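Local coordinates for penicillin binding protein 2X (Streptococcus thermophilus, PDB 5U47) that probably acts as a penicillin-sensitive transpeptidase that cross-links glycan strands of cell wall peptidoglycan during synthesis of the division septum, at residues Thr424-Asn429 against Ser467-Tyr472; Gly498-Thr503 against Met533-Asp538. The protein carries 1 engineered substitution. All coordinates share one frame; numbering follows the deposited sequence. Where two conformers were deposited one is given.

Contact 1: residues Thr424-Asn429 against Ser467-Tyr472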
# COMPACT_ATOMS: atom_id res chain seq x y z
N THR A 424 -12.98 1.68 -7.76
CA THR A 424 -13.21 0.31 -8.19
C THR A 424 -14.69 0.03 -8.46
O THR A 424 -14.99 -0.80 -9.31
CB THR A 424 -12.67 -0.78 -7.21
OG1 THR A 424 -13.32 -0.66 -5.94
CG2 THR A 424 -11.21 -0.67 -7.03
N ALA A 425 -15.61 0.68 -7.74
CA ALA A 425 -17.04 0.45 -7.96
C ALA A 425 -17.45 0.99 -9.33
O ALA A 425 -18.29 0.42 -10.01
CB ALA A 425 -17.87 1.08 -6.86
N ILE A 426 -16.82 2.07 -9.75
CA ILE A 426 -17.09 2.65 -11.05
C ILE A 426 -16.58 1.73 -12.15
O ILE A 426 -17.28 1.51 -13.14
CB ILE A 426 -16.45 4.04 -11.16
CG1 ILE A 426 -16.99 4.98 -10.07
CG2 ILE A 426 -16.64 4.63 -12.56
CD1 ILE A 426 -18.45 5.33 -10.21
N SER A 427 -15.37 1.19 -11.97
CA SER A 427 -14.70 0.32 -12.94
C SER A 427 -15.17 -1.13 -12.95
O SER A 427 -14.91 -1.85 -13.92
CB SER A 427 -13.18 0.27 -12.65
OG SER A 427 -12.88 -0.60 -11.52
N ASN A 428 -15.83 -1.56 -11.88
CA ASN A 428 -16.25 -2.95 -11.72
C ASN A 428 -17.78 -3.11 -11.53
O ASN A 428 -18.24 -3.70 -10.54
CB ASN A 428 -15.48 -3.56 -10.53
CG ASN A 428 -15.77 -5.03 -10.31
OD1 ASN A 428 -15.74 -5.81 -11.25
ND2 ASN A 428 -16.04 -5.42 -9.06
N ASN A 429 -18.56 -2.57 -12.49
CA ASN A 429 -20.02 -2.73 -12.52
C ASN A 429 -20.78 -2.38 -11.23
O ASN A 429 -21.80 -3.01 -10.89
CB ASN A 429 -20.35 -4.17 -12.97
CG ASN A 429 -19.78 -4.49 -14.35
OD1 ASN A 429 -18.99 -5.43 -14.51
ND2 ASN A 429 -20.12 -3.68 -15.32
N SER A 467 -21.80 2.17 -15.56
CA SER A 467 -21.56 2.16 -16.98
C SER A 467 -21.84 3.52 -17.63
O SER A 467 -21.07 4.00 -18.48
CB SER A 467 -22.44 1.09 -17.63
OG SER A 467 -22.42 1.20 -19.04
N GLU A 468 -22.96 4.13 -17.25
CA GLU A 468 -23.32 5.45 -17.77
C GLU A 468 -22.33 6.51 -17.30
O GLU A 468 -21.95 7.39 -18.08
CB GLU A 468 -24.77 5.81 -17.43
CG GLU A 468 -25.75 4.93 -18.20
CD GLU A 468 -27.21 5.23 -17.91
OE1 GLU A 468 -28.08 4.50 -18.45
OE2 GLU A 468 -27.48 6.18 -17.15
N THR A 469 -21.90 6.41 -16.05
CA THR A 469 -20.90 7.33 -15.52
C THR A 469 -19.61 7.24 -16.36
O THR A 469 -19.08 8.28 -16.77
CB THR A 469 -20.60 7.05 -14.03
OG1 THR A 469 -21.78 7.25 -13.26
CG2 THR A 469 -19.53 7.99 -13.50
N ARG A 470 -19.17 6.02 -16.67
CA ARG A 470 -17.96 5.82 -17.48
C ARG A 470 -18.11 6.41 -18.87
O ARG A 470 -17.18 7.01 -19.40
CB ARG A 470 -17.56 4.35 -17.57
CG ARG A 470 -17.02 3.75 -16.26
CD ARG A 470 -16.30 2.43 -16.49
NE ARG A 470 -17.09 1.48 -17.28
CZ ARG A 470 -18.08 0.71 -16.81
NH1 ARG A 470 -18.46 0.74 -15.53
NH2 ARG A 470 -18.72 -0.10 -17.64
N ASN A 471 -19.29 6.25 -19.47
CA ASN A 471 -19.54 6.81 -20.79
C ASN A 471 -19.53 8.36 -20.74
O ASN A 471 -18.91 8.99 -21.60
CB ASN A 471 -20.83 6.29 -21.39
CG ASN A 471 -21.07 6.85 -22.78
OD1 ASN A 471 -20.21 6.74 -23.66
ND2 ASN A 471 -22.22 7.49 -22.98
N TYR A 472 -20.16 8.97 -19.74
CA TYR A 472 -20.12 10.44 -19.62
C TYR A 472 -18.68 10.92 -19.45
O TYR A 472 -18.31 11.98 -19.96
CB TYR A 472 -21.00 10.96 -18.47
CG TYR A 472 -22.48 10.79 -18.70
CD1 TYR A 472 -23.11 11.38 -19.79
CD2 TYR A 472 -23.28 10.07 -17.81
CE1 TYR A 472 -24.47 11.24 -20.01
CE2 TYR A 472 -24.64 9.92 -18.02
CZ TYR A 472 -25.22 10.51 -19.12
OH TYR A 472 -26.57 10.37 -19.34

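Contact 2: residues Gly498-Thr503 against Met533-Asp538. Engineered in segment 498-503: T503 (natural residue Ala).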
# COMPACT_ATOMS: atom_id res chain seq x y z
N GLY A 498 -3.51 3.92 -27.10
CA GLY A 498 -3.73 3.29 -28.40
C GLY A 498 -4.95 3.95 -29.05
O GLY A 498 -5.03 5.18 -29.08
N ASN A 499 -5.88 3.14 -29.54
CA ASN A 499 -7.12 3.64 -30.16
C ASN A 499 -8.35 3.41 -29.27
O ASN A 499 -9.48 3.45 -29.74
CB ASN A 499 -7.31 3.00 -31.55
CG ASN A 499 -7.33 1.48 -31.52
OD1 ASN A 499 -7.51 0.87 -30.47
ND2 ASN A 499 -7.14 0.86 -32.67
N ASN A 500 -8.12 3.17 -27.97
CA ASN A 500 -9.21 2.91 -27.03
C ASN A 500 -9.92 4.17 -26.60
O ASN A 500 -9.33 5.26 -26.59
CB ASN A 500 -8.68 2.30 -25.72
CG ASN A 500 -8.26 0.87 -25.85
OD1 ASN A 500 -7.08 0.54 -25.79
ND2 ASN A 500 -9.23 0.00 -26.03
N ASP A 501 -11.20 4.02 -26.25
CA ASP A 501 -11.95 5.08 -25.60
C ASP A 501 -11.44 5.05 -24.16
O ASP A 501 -11.27 3.98 -23.57
CB ASP A 501 -13.45 4.80 -25.59
CG ASP A 501 -14.10 4.98 -26.95
OD1 ASP A 501 -13.62 5.78 -27.79
OD2 ASP A 501 -15.14 4.33 -27.16
N VAL A 502 -11.21 6.23 -23.59
CA VAL A 502 -10.68 6.33 -22.25
C VAL A 502 -11.64 7.15 -21.39
O VAL A 502 -12.04 8.25 -21.75
CB VAL A 502 -9.29 6.99 -22.22
CG1 VAL A 502 -8.65 6.79 -20.86
CG2 VAL A 502 -8.38 6.40 -23.31
N THR A 503 -11.97 6.57 -20.25
CA THR A 503 -12.87 7.17 -19.26
C THR A 503 -11.99 8.01 -18.33
O THR A 503 -11.14 7.47 -17.61
CB THR A 503 -13.60 6.02 -18.54
OG1 THR A 503 -14.73 5.65 -19.34
CG2 THR A 503 -14.06 6.38 -17.12
N MET A 533 -9.55 5.31 -16.78
CA MET A 533 -9.93 3.91 -16.86
C MET A 533 -9.96 3.50 -18.32
O MET A 533 -10.54 4.19 -19.16
CB MET A 533 -11.31 3.68 -16.21
CG MET A 533 -11.38 4.13 -14.76
SD MET A 533 -13.01 3.92 -14.08
CE MET A 533 -12.93 4.77 -12.50
N VAL A 534 -9.33 2.38 -18.62
CA VAL A 534 -9.23 1.93 -19.99
C VAL A 534 -9.33 0.41 -20.03
O VAL A 534 -8.88 -0.26 -19.08
CB VAL A 534 -7.89 2.42 -20.60
CG1 VAL A 534 -6.70 1.75 -19.94
CG2 VAL A 534 -7.85 2.20 -22.10
N PRO A 535 -10.04 -0.15 -21.01
CA PRO A 535 -10.86 0.57 -21.99
C PRO A 535 -12.10 1.06 -21.25
O PRO A 535 -12.41 0.56 -20.18
CB PRO A 535 -11.23 -0.49 -23.03
CG PRO A 535 -10.48 -1.72 -22.67
CD PRO A 535 -9.99 -1.60 -21.26
N SER A 536 -12.81 2.02 -21.82
CA SER A 536 -13.92 2.64 -21.12
C SER A 536 -15.11 1.73 -20.78
O SER A 536 -15.60 1.73 -19.66
CB SER A 536 -14.41 3.86 -21.91
OG SER A 536 -15.53 4.44 -21.26
N GLU A 537 -15.55 0.96 -21.76
CA GLU A 537 -16.73 0.15 -21.60
C GLU A 537 -16.56 -1.08 -20.69
O GLU A 537 -17.49 -1.45 -20.01
CB GLU A 537 -17.23 -0.24 -22.98
CG GLU A 537 -18.70 -0.54 -23.04
CD GLU A 537 -19.22 -0.45 -24.46
OE1 GLU A 537 -18.87 -1.33 -25.28
OE2 GLU A 537 -19.97 0.51 -24.75
N ASP A 538 -15.38 -1.67 -20.70
CA ASP A 538 -15.07 -2.87 -19.89
C ASP A 538 -13.64 -2.65 -19.33
O ASP A 538 -12.67 -3.19 -19.84
CB ASP A 538 -15.15 -4.09 -20.80
CG ASP A 538 -14.83 -5.41 -20.09
OD1 ASP A 538 -14.75 -5.45 -18.82
OD2 ASP A 538 -14.67 -6.42 -20.83

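Contact 1: residues Thr424-Asn429 against Ser467-Tyr472
R470 reaches from helix 463-478 to the C-terminal end of helix 416-427 and binds the carbonyl oxygen of I426. The bond from R470 NH1 to I426 O is 2.8 Å long. The oxygen lies close to the guanidinium plane, at the edge of the group. The donor sits nearly in line with the carbonyl, with a C=O...N angle of 169°. The bond is less straight at the hydrogen, 144°. The arginine chain bends at the CG-CD bond (chi3 -51°), and this bend turns the guanidinium back toward its own helix. There CA of S467 lies 3.4 Å above one face, toward the rim. The aliphatic part of the chain is used too. R470 CG packs on I426 CG2 at 3.8 Å, and the two side chains run past each other in opposite directions. I426 CG2 stands anti to the backbone N, while the other branch carries CD1 to within 4.4 Å of T469 CG2. I426 also touches M300 of helix 297-308. The hydroxyl of T469 is bonded within its own helix, to A465 O. R470 NE bonds to S536 O and R470 NH2 to E537 O, so all three guanidinium nitrogens are engaged. The contact therefore sets a buried cation among backbone carbonyls. One of them belongs to the last turn of a helix, whose dipole would probably favour the positive charge.

Contact 2: residues Gly498-Thr503 against Met533-Asp538
T503 and M533 form an antiparallel hydrogen-bonded pair at the edge of the five-stranded sheet of the transpeptidase domain, where strand 503-510 pairs with strand 526-534. M533 N gives a bond to T503 O at 2.8 Å, and M533 O accepts one from T503 N at 3.0 Å. The M533 side chain starts on the same sheet face as that of T503, an engineered residue in place of the natural alanine. CG2 of T503 lies 4.0 Å from both CB and SD of M533. The methionine then extends toward helix 416-427, where it touches F423. V534 turns CG2 against CB of N500 at 3.7 Å, and the two side chains cross at about a right angle. V534 CG2 also comes within 4.4 Å of V502 CG2, a loose apolar contact. P535 follows a cis peptide bond, and its ring lies beside the N500 side chain. The chain turns here, and S536 N makes a weak bond back to D501 O. S536 CB also packs on D501 CB. The S536 hydroxyl is anti to the backbone N (chi1 177°), which carries it to the engineered threonine. T503 OG1 has a second partner, the carbonyl of R470. T503 OG1 and S536 OG are modelled 2.4 Å apart, very short, so the exact geometry of this hydroxyl pair is doubtful.

Overall arrangement
Contact 1 closes before contact 2 opens along the chain, and their centres lie 11 Å apart. Both belong to the transpeptidase domain. Contact 1 joins helices 416-427 and 463-478. Contact 2 pairs the outer strand 503-510 with strand 526-534 and includes the turn after it. R470 belongs to both, bonding contact 2 through its backbone carbonyl and its guanidinium. M533 packs on I426 and S427 from the sheet side. The two helices are thus fixed to one end of the sheet. Strand 503-510 also carries K505, consistent with the K(T/S)G motif near the probable SxxK serine S295.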